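Local coordinates for protein dehydroascorbate reductase (Chlamydomonas reinhardtii, PDB 5XFT) that probably catalyses the glutathione-dependent reduction of dehydroascorbate to ascorbate, yielding glutathione disulfide, as a member of the DHAR family of the GST superfamily, at residues 7-12 / 40-45; 16-21 / 200-205. All blocks are in the same frame, centred on the assembly; numbering follows the deposited sequence.

Contact 1 (7-12 / 40-45); sequences IYVKGD and MEYIDF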
loop_
_atom_site.group_PDB
_atom_site.type_symbol
_atom_site.label_atom_id
_atom_site.label_comp_id
_atom_site.label_asym_id
_atom_site.label_seq_id
_atom_site.Cartn_x
_atom_site.Cartn_y
_atom_site.Cartn_z
ATOM N N ILE A 7 7.741 -0.159 13.674
ATOM C CA ILE A 7 6.634 -0.461 12.780
ATOM C C ILE A 7 6.585 -1.976 12.633
ATOM O O ILE A 7 7.432 -2.577 11.965
ATOM C CB ILE A 7 6.774 0.236 11.424
ATOM C CG1 ILE A 7 7.042 1.725 11.632
ATOM C CG2 ILE A 7 5.493 0.082 10.615
ATOM C CD1 ILE A 7 7.151 2.502 10.323
ATOM N N TYR A 8 5.609 -2.600 13.286
ATOM C CA TYR A 8 5.351 -4.025 13.146
ATOM C C TYR A 8 4.574 -4.253 11.861
ATOM O O TYR A 8 3.453 -3.737 11.699
ATOM C CB TYR A 8 4.579 -4.556 14.345
ATOM C CG TYR A 8 5.263 -4.284 15.657
ATOM C CD1 TYR A 8 6.075 -5.237 16.249
ATOM C CD2 TYR A 8 5.096 -3.071 16.305
ATOM C CE1 TYR A 8 6.702 -4.986 17.449
ATOM C CE2 TYR A 8 5.723 -2.808 17.498
ATOM C CZ TYR A 8 6.527 -3.765 18.067
ATOM O OH TYR A 8 7.147 -3.506 19.272
ATOM N N VAL A 9 5.187 -5.016 10.950
ATOM C CA VAL A 9 4.659 -5.282 9.622
ATOM C C VAL A 9 4.706 -6.782 9.374
ATOM O O VAL A 9 5.277 -7.544 10.153
ATOM C CB VAL A 9 5.443 -4.535 8.523
ATOM C CG1 VAL A 9 5.320 -3.033 8.699
ATOM C CG2 VAL A 9 6.903 -4.960 8.541
ATOM N N LYS A 10 4.094 -7.203 8.266
ATOM C CA LYS A 10 4.130 -8.607 7.888
ATOM C C LYS A 10 5.497 -8.933 7.293
ATOM O O LYS A 10 5.950 -8.271 6.353
ATOM C CB LYS A 10 3.016 -8.922 6.898
ATOM C CG LYS A 10 3.160 -10.291 6.244
ATOM C CD LYS A 10 2.321 -10.421 4.981
ATOM C CE LYS A 10 2.377 -11.837 4.430
ATOM N NZ LYS A 10 1.071 -12.549 4.471
ATOM N N GLY A 11 6.164 -9.940 7.843
ATOM C CA GLY A 11 7.491 -10.249 7.370
ATOM C C GLY A 11 7.922 -11.651 7.729
ATOM O O GLY A 11 7.127 -12.474 8.180
ATOM N N ASP A 12 9.203 -11.916 7.494
ATOM C CA ASP A 12 9.840 -13.171 7.893
ATOM C C ASP A 12 10.953 -12.852 8.876
ATOM O O ASP A 12 12.074 -12.518 8.456
ATOM C CB ASP A 12 10.397 -13.913 6.682
ATOM C CG ASP A 12 10.858 -15.314 7.023
ATOM O OD1 ASP A 12 11.255 -15.558 8.183
ATOM O OD2 ASP A 12 10.822 -16.178 6.125
ATOM N N MET A 40 11.759 -1.549 11.429
ATOM C CA MET A 40 10.773 -2.581 11.144
ATOM C C MET A 40 10.954 -3.778 12.061
ATOM O O MET A 40 12.070 -4.262 12.259
ATOM C CB MET A 40 10.839 -3.031 9.684
ATOM C CG MET A 40 10.244 -2.036 8.699
ATOM S SD MET A 40 10.804 -2.274 7.006
ATOM C CE MET A 40 9.915 -3.735 6.628
ATOM N N GLU A 41 9.847 -4.238 12.629
ATOM C CA GLU A 41 9.769 -5.511 13.323
ATOM C C GLU A 41 8.819 -6.400 12.534
ATOM O O GLU A 41 7.692 -5.993 12.237
ATOM C CB GLU A 41 9.282 -5.318 14.758
ATOM C CG GLU A 41 9.832 -6.324 15.745
ATOM C CD GLU A 41 11.273 -6.056 16.092
ATOM O OE1 GLU A 41 12.099 -6.942 15.812
ATOM O OE2 GLU A 41 11.576 -4.965 16.621
ATOM N N TYR A 42 9.280 -7.593 12.168
ATOM C CA TYR A 42 8.524 -8.472 11.287
ATOM C C TYR A 42 7.663 -9.423 12.099
ATOM O O TYR A 42 8.152 -10.083 13.022
ATOM C CB TYR A 42 9.459 -9.266 10.380
ATOM C CG TYR A 42 10.317 -8.380 9.539
ATOM C CD1 TYR A 42 9.748 -7.553 8.592
ATOM C CD2 TYR A 42 11.695 -8.346 9.703
ATOM C CE1 TYR A 42 10.520 -6.730 7.818
ATOM C CE2 TYR A 42 12.481 -7.514 8.927
ATOM C CZ TYR A 42 11.882 -6.708 7.986
ATOM O OH TYR A 42 12.645 -5.873 7.204
ATOM N N ILE A 43 6.384 -9.485 11.755
ATOM C CA ILE A 43 5.460 -10.441 12.343
ATOM C C ILE A 43 5.306 -11.594 11.361
ATOM O O ILE A 43 4.972 -11.385 10.186
ATOM C CB ILE A 43 4.099 -9.802 12.655
ATOM C CG1 ILE A 43 4.257 -8.581 13.571
ATOM C CG2 ILE A 43 3.159 -10.840 13.249
ATOM C CD1 ILE A 43 4.626 -8.903 14.994
ATOM N N ASP A 44 5.570 -12.801 11.839
ATOM C CA ASP A 44 5.311 -14.008 11.073
ATOM C C ASP A 44 3.852 -14.400 11.276
ATOM O O ASP A 44 3.449 -14.729 12.395
ATOM C CB ASP A 44 6.273 -15.113 11.521
ATOM C CG ASP A 44 5.888 -16.494 11.014
ATOM O OD1 ASP A 44 6.334 -17.478 11.638
ATOM O OD2 ASP A 44 5.147 -16.605 10.014
ATOM N N PHE A 45 3.062 -14.352 10.198
ATOM C CA PHE A 45 1.630 -14.615 10.304
ATOM C C PHE A 45 1.327 -16.034 10.760
ATOM O O PHE A 45 0.204 -16.303 11.201
ATOM C CB PHE A 45 0.934 -14.349 8.968
ATOM C CG PHE A 45 0.602 -12.905 8.732
ATOM C CD1 PHE A 45 0.927 -11.941 9.673
ATOM C CD2 PHE A 45 -0.040 -12.511 7.563
ATOM C CE1 PHE A 45 0.626 -10.609 9.449
ATOM C CE2 PHE A 45 -0.348 -11.180 7.332
ATOM C CZ PHE A 45 -0.015 -10.228 8.277
HETATM O O HOH W 1 4.429 -13.907 7.779
#

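Contact 2 (16-21 / 200-205); sequences NKLLDC and VDYGTE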
loop_
_atom_site.group_PDB
_atom_site.type_symbol
_atom_site.label_atom_id
_atom_site.label_comp_id
_atom_site.label_asym_id
_atom_site.label_seq_id
_atom_site.Cartn_x
_atom_site.Cartn_y
_atom_site.Cartn_z
ATOM N N ASN A 16 14.863 -11.641 8.150
ATOM C CA ASN A 16 14.860 -10.177 8.129
ATOM C C ASN A 16 14.276 -9.657 6.817
ATOM O O ASN A 16 14.787 -8.712 6.209
ATOM C CB ASN A 16 16.267 -9.626 8.372
ATOM C CG ASN A 16 16.255 -8.270 9.051
ATOM O OD1 ASN A 16 16.635 -7.259 8.458
ATOM N ND2 ASN A 16 15.814 -8.243 10.304
ATOM N N LYS A 17 13.187 -10.284 6.374
ATOM C CA LYS A 17 12.626 -10.054 5.050
ATOM C C LYS A 17 11.219 -9.480 5.159
ATOM O O LYS A 17 10.338 -10.091 5.778
ATOM C CB LYS A 17 12.605 -11.354 4.241
ATOM C CG LYS A 17 12.146 -11.176 2.814
ATOM C CD LYS A 17 11.915 -12.514 2.143
ATOM C CE LYS A 17 11.458 -12.327 0.707
ATOM N NZ LYS A 17 11.121 -13.628 0.065
ATOM N N LEU A 18 11.012 -8.315 4.541
ATOM C CA LEU A 18 9.700 -7.683 4.480
ATOM C C LEU A 18 8.798 -8.433 3.513
ATOM O O LEU A 18 9.238 -8.864 2.444
ATOM C CB LEU A 18 9.837 -6.217 4.047
ATOM C CG LEU A 18 8.567 -5.437 3.678
ATOM C CD1 LEU A 18 7.596 -5.350 4.870
ATOM C CD2 LEU A 18 8.904 -4.036 3.172
ATOM N N LEU A 19 7.527 -8.589 3.887
ATOM C CA LEU A 19 6.569 -9.224 2.996
ATOM C C LEU A 19 5.579 -8.184 2.454
ATOM O O LEU A 19 5.872 -6.978 2.444
ATOM C CB LEU A 19 5.902 -10.398 3.716
ATOM C CG LEU A 19 6.855 -11.599 3.901
ATOM C CD1 LEU A 19 6.134 -12.829 4.437
ATOM C CD2 LEU A 19 7.625 -11.927 2.608
ATOM N N ASP A 20 4.406 -8.645 2.018
ATOM C CA ASP A 20 3.658 -7.985 0.952
ATOM C C ASP A 20 2.428 -7.193 1.402
ATOM O O ASP A 20 1.683 -6.715 0.537
ATOM C CB ASP A 20 3.217 -9.028 -0.074
ATOM C CG ASP A 20 2.304 -10.075 0.533
ATOM O OD1 ASP A 20 2.691 -10.667 1.564
ATOM O OD2 ASP A 20 1.186 -10.279 0.012
ATOM N N CYS A 21 2.181 -7.041 2.699
ATOM C CA CYS A 21 0.936 -6.409 3.137
ATOM C C CYS A 21 0.820 -4.986 2.601
ATOM O O CYS A 21 1.700 -4.156 2.873
ATOM C CB CYS A 21 0.829 -6.386 4.656
ATOM S SG CYS A 21 -0.652 -5.518 5.239
ATOM N N VAL A 200 11.366 0.083 0.313
ATOM C CA VAL A 200 10.410 -0.814 0.950
ATOM C C VAL A 200 9.681 -1.648 -0.095
ATOM O O VAL A 200 8.530 -2.043 0.108
ATOM C CB VAL A 200 9.425 -0.014 1.824
ATOM C CG1 VAL A 200 10.154 0.590 3.022
ATOM C CG2 VAL A 200 8.759 1.094 1.010
ATOM N N ASP A 201 10.347 -1.933 -1.213
ATOM C CA ASP A 201 9.790 -2.809 -2.242
ATOM C C ASP A 201 10.019 -4.260 -1.833
ATOM O O ASP A 201 11.163 -4.725 -1.786
ATOM C CB ASP A 201 10.423 -2.515 -3.601
ATOM C CG ASP A 201 9.699 -3.202 -4.756
ATOM O OD1 ASP A 201 8.971 -4.192 -4.522
ATOM O OD2 ASP A 201 9.869 -2.754 -5.912
ATOM N N TYR A 202 8.932 -4.980 -1.541
ATOM C CA TYR A 202 9.037 -6.381 -1.152
ATOM C C TYR A 202 9.140 -7.326 -2.347
ATOM O O TYR A 202 9.580 -8.468 -2.175
ATOM C CB TYR A 202 7.847 -6.778 -0.270
ATOM C CG TYR A 202 6.555 -6.079 -0.626
ATOM C CD1 TYR A 202 5.744 -6.555 -1.648
ATOM C CD2 TYR A 202 6.145 -4.941 0.061
ATOM C CE1 TYR A 202 4.557 -5.917 -1.978
ATOM C CE2 TYR A 202 4.961 -4.301 -0.257
ATOM C CZ TYR A 202 4.171 -4.793 -1.281
ATOM O OH TYR A 202 2.993 -4.162 -1.613
ATOM N N GLY A 203 8.744 -6.893 -3.540
ATOM C CA GLY A 203 8.933 -7.700 -4.728
ATOM C C GLY A 203 7.679 -8.465 -5.132
ATOM O O GLY A 203 6.733 -8.635 -4.358
ATOM N N THR A 204 7.692 -8.961 -6.377
ATOM C CA THR A 204 6.485 -9.552 -6.953
ATOM C C THR A 204 6.226 -10.959 -6.432
ATOM O O THR A 204 5.062 -11.363 -6.315
ATOM C CB THR A 204 6.564 -9.571 -8.482
ATOM O OG1 THR A 204 7.523 -10.543 -8.911
ATOM C CG2 THR A 204 6.957 -8.197 -9.021
ATOM N N GLU A 205 7.273 -11.721 -6.112
ATOM C CA GLU A 205 7.041 -13.054 -5.569
ATOM C C GLU A 205 6.405 -12.972 -4.197
ATOM O O GLU A 205 5.594 -13.826 -3.838
ATOM C CB GLU A 205 8.332 -13.868 -5.478
ATOM C CG GLU A 205 9.286 -13.757 -6.659
ATOM C CD GLU A 205 9.983 -12.404 -6.735
ATOM O OE1 GLU A 205 9.765 -11.701 -7.738
ATOM O OE2 GLU A 205 10.741 -12.051 -5.803
#

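Contact 1 (7-12 / 40-45)
Lys10 reaches Phe45 because its CG stands opposite the backbone N (chi1 168°) and the chain stays extended as far as CE, laying four methylenes across the ring. CG sits over one face, 3.9 Å from the ring centroid, in a CH-pi contact; the long aliphatic stem of a lysine suits this place, since it can cover an aromatic ring while its amine stays by the rim, with NZ 3.3 Å from Phe45 CD2, and also forms a weak, long ion pair with Asp20. Lys48 adds a cation-pi contact to the same ring.

The strands 7-9 and 40-43 run parallel and are joined by backbone bonds. Glu41 N donates to Ile7 O at 3.0 Å, and Val9 N to Glu41 O; Ile43 N then donates to Val9 O at 2.7 Å. Gly11 N closes the series on Ile43 O. Gly11, with no side chain, leaves room for the Tyr42 ring, whose CD1 lies 3.7 Å from Gly11 CA. A water takes the N-H of Phe45 and donates to Gly11 O.

On one face of the sheet the branched Val9 sends CG2 to Met40 CE and to Tyr42 CD1, 3.8 Å from each, beside Leu18 and helix 22-33. On the other, Tyr8 and Glu41 run side by side, with Tyr8 CD1 3.5 Å from Glu41 CB, and the Tyr8 ring meets Trp51 edge-to-face. Parallel strands with helix 22-33 in the connection between them form the beta-alpha-beta unit that opens the thioredoxin-like N-terminal domain of glutathione transferases.

Contact 2 (16-21 / 200-205)
The Tyr202 ring carries Asp20 CA over the centre of one face, 3.6 Å from the centroid and only 11° off the normal, a CH-pi contact in which a backbone C-H serves as the donor. Leu18 CD2 lies at the edge of the ring, near its plane. Leu19 O approaches obliquely, 3.1 Å from Tyr202 CD2, and His25 forms an edge-to-face pair with the same ring.

A tyrosine suits this buried place because it offers a broad flat surface to the bend in the chain at 19-20 and still carries a polar end, its hydroxyl hydrogen-bonding to His25 ND1. The carbonyl of Asp20 has a weak hydrogen bond with His164 NE2. Asp20 CB also rests on the ring, 3.9 Å from Tyr202 CD1, but its carboxylate leads away.

Leu18 fills the other part of the contact. It swings CG beside its own carbonyl carbon (chi1 169°), which brings CD2 to 3.7 Å from Val200 O and CG to 4.2 Å from Tyr202 CB, the branched leucine touching both residues.

The turn that presents Tyr202 is held by Asp201, whose OD1 accepts from Gly203 N at 2.9 Å in an Asx turn and also binds Tyr163 OH. Gly203 follows with a positive phi, which suits glycine because it has no CB to press on the preceding carbonyl O, and stands at the N-cap of helix 204-212. Thus the C-terminal region packs against the loop leading to Cys21, the N-cap of helix 22-33 and first cysteine of a CxxC sequence, the position where cysteine-type members of the superfamily carry their catalytic residue.

Overall arrangement
Contact 1 lies in the sheet, and contact 2 reaches it through strand 17-18, antiparallel beside strand 5-12; their centres are about 10 Å apart. They join where Asp12 N lies 2.7 Å from Lys17 O and Lys10 O lies 2.9 Å from Leu19 N, both probable hydrogen bonds. Contact 1 is the more peripheral and only partly buried, held largely by backbone bonds, with side chains packing on both faces of the sheet. Contact 2 is smaller but buried, nearer the centre of the chain, and joins the N-terminal domain to the C-terminal region by an aromatic face and aliphatic packing. Leu18 belongs to both environments, touching Met40 and Tyr42 as well as Val200.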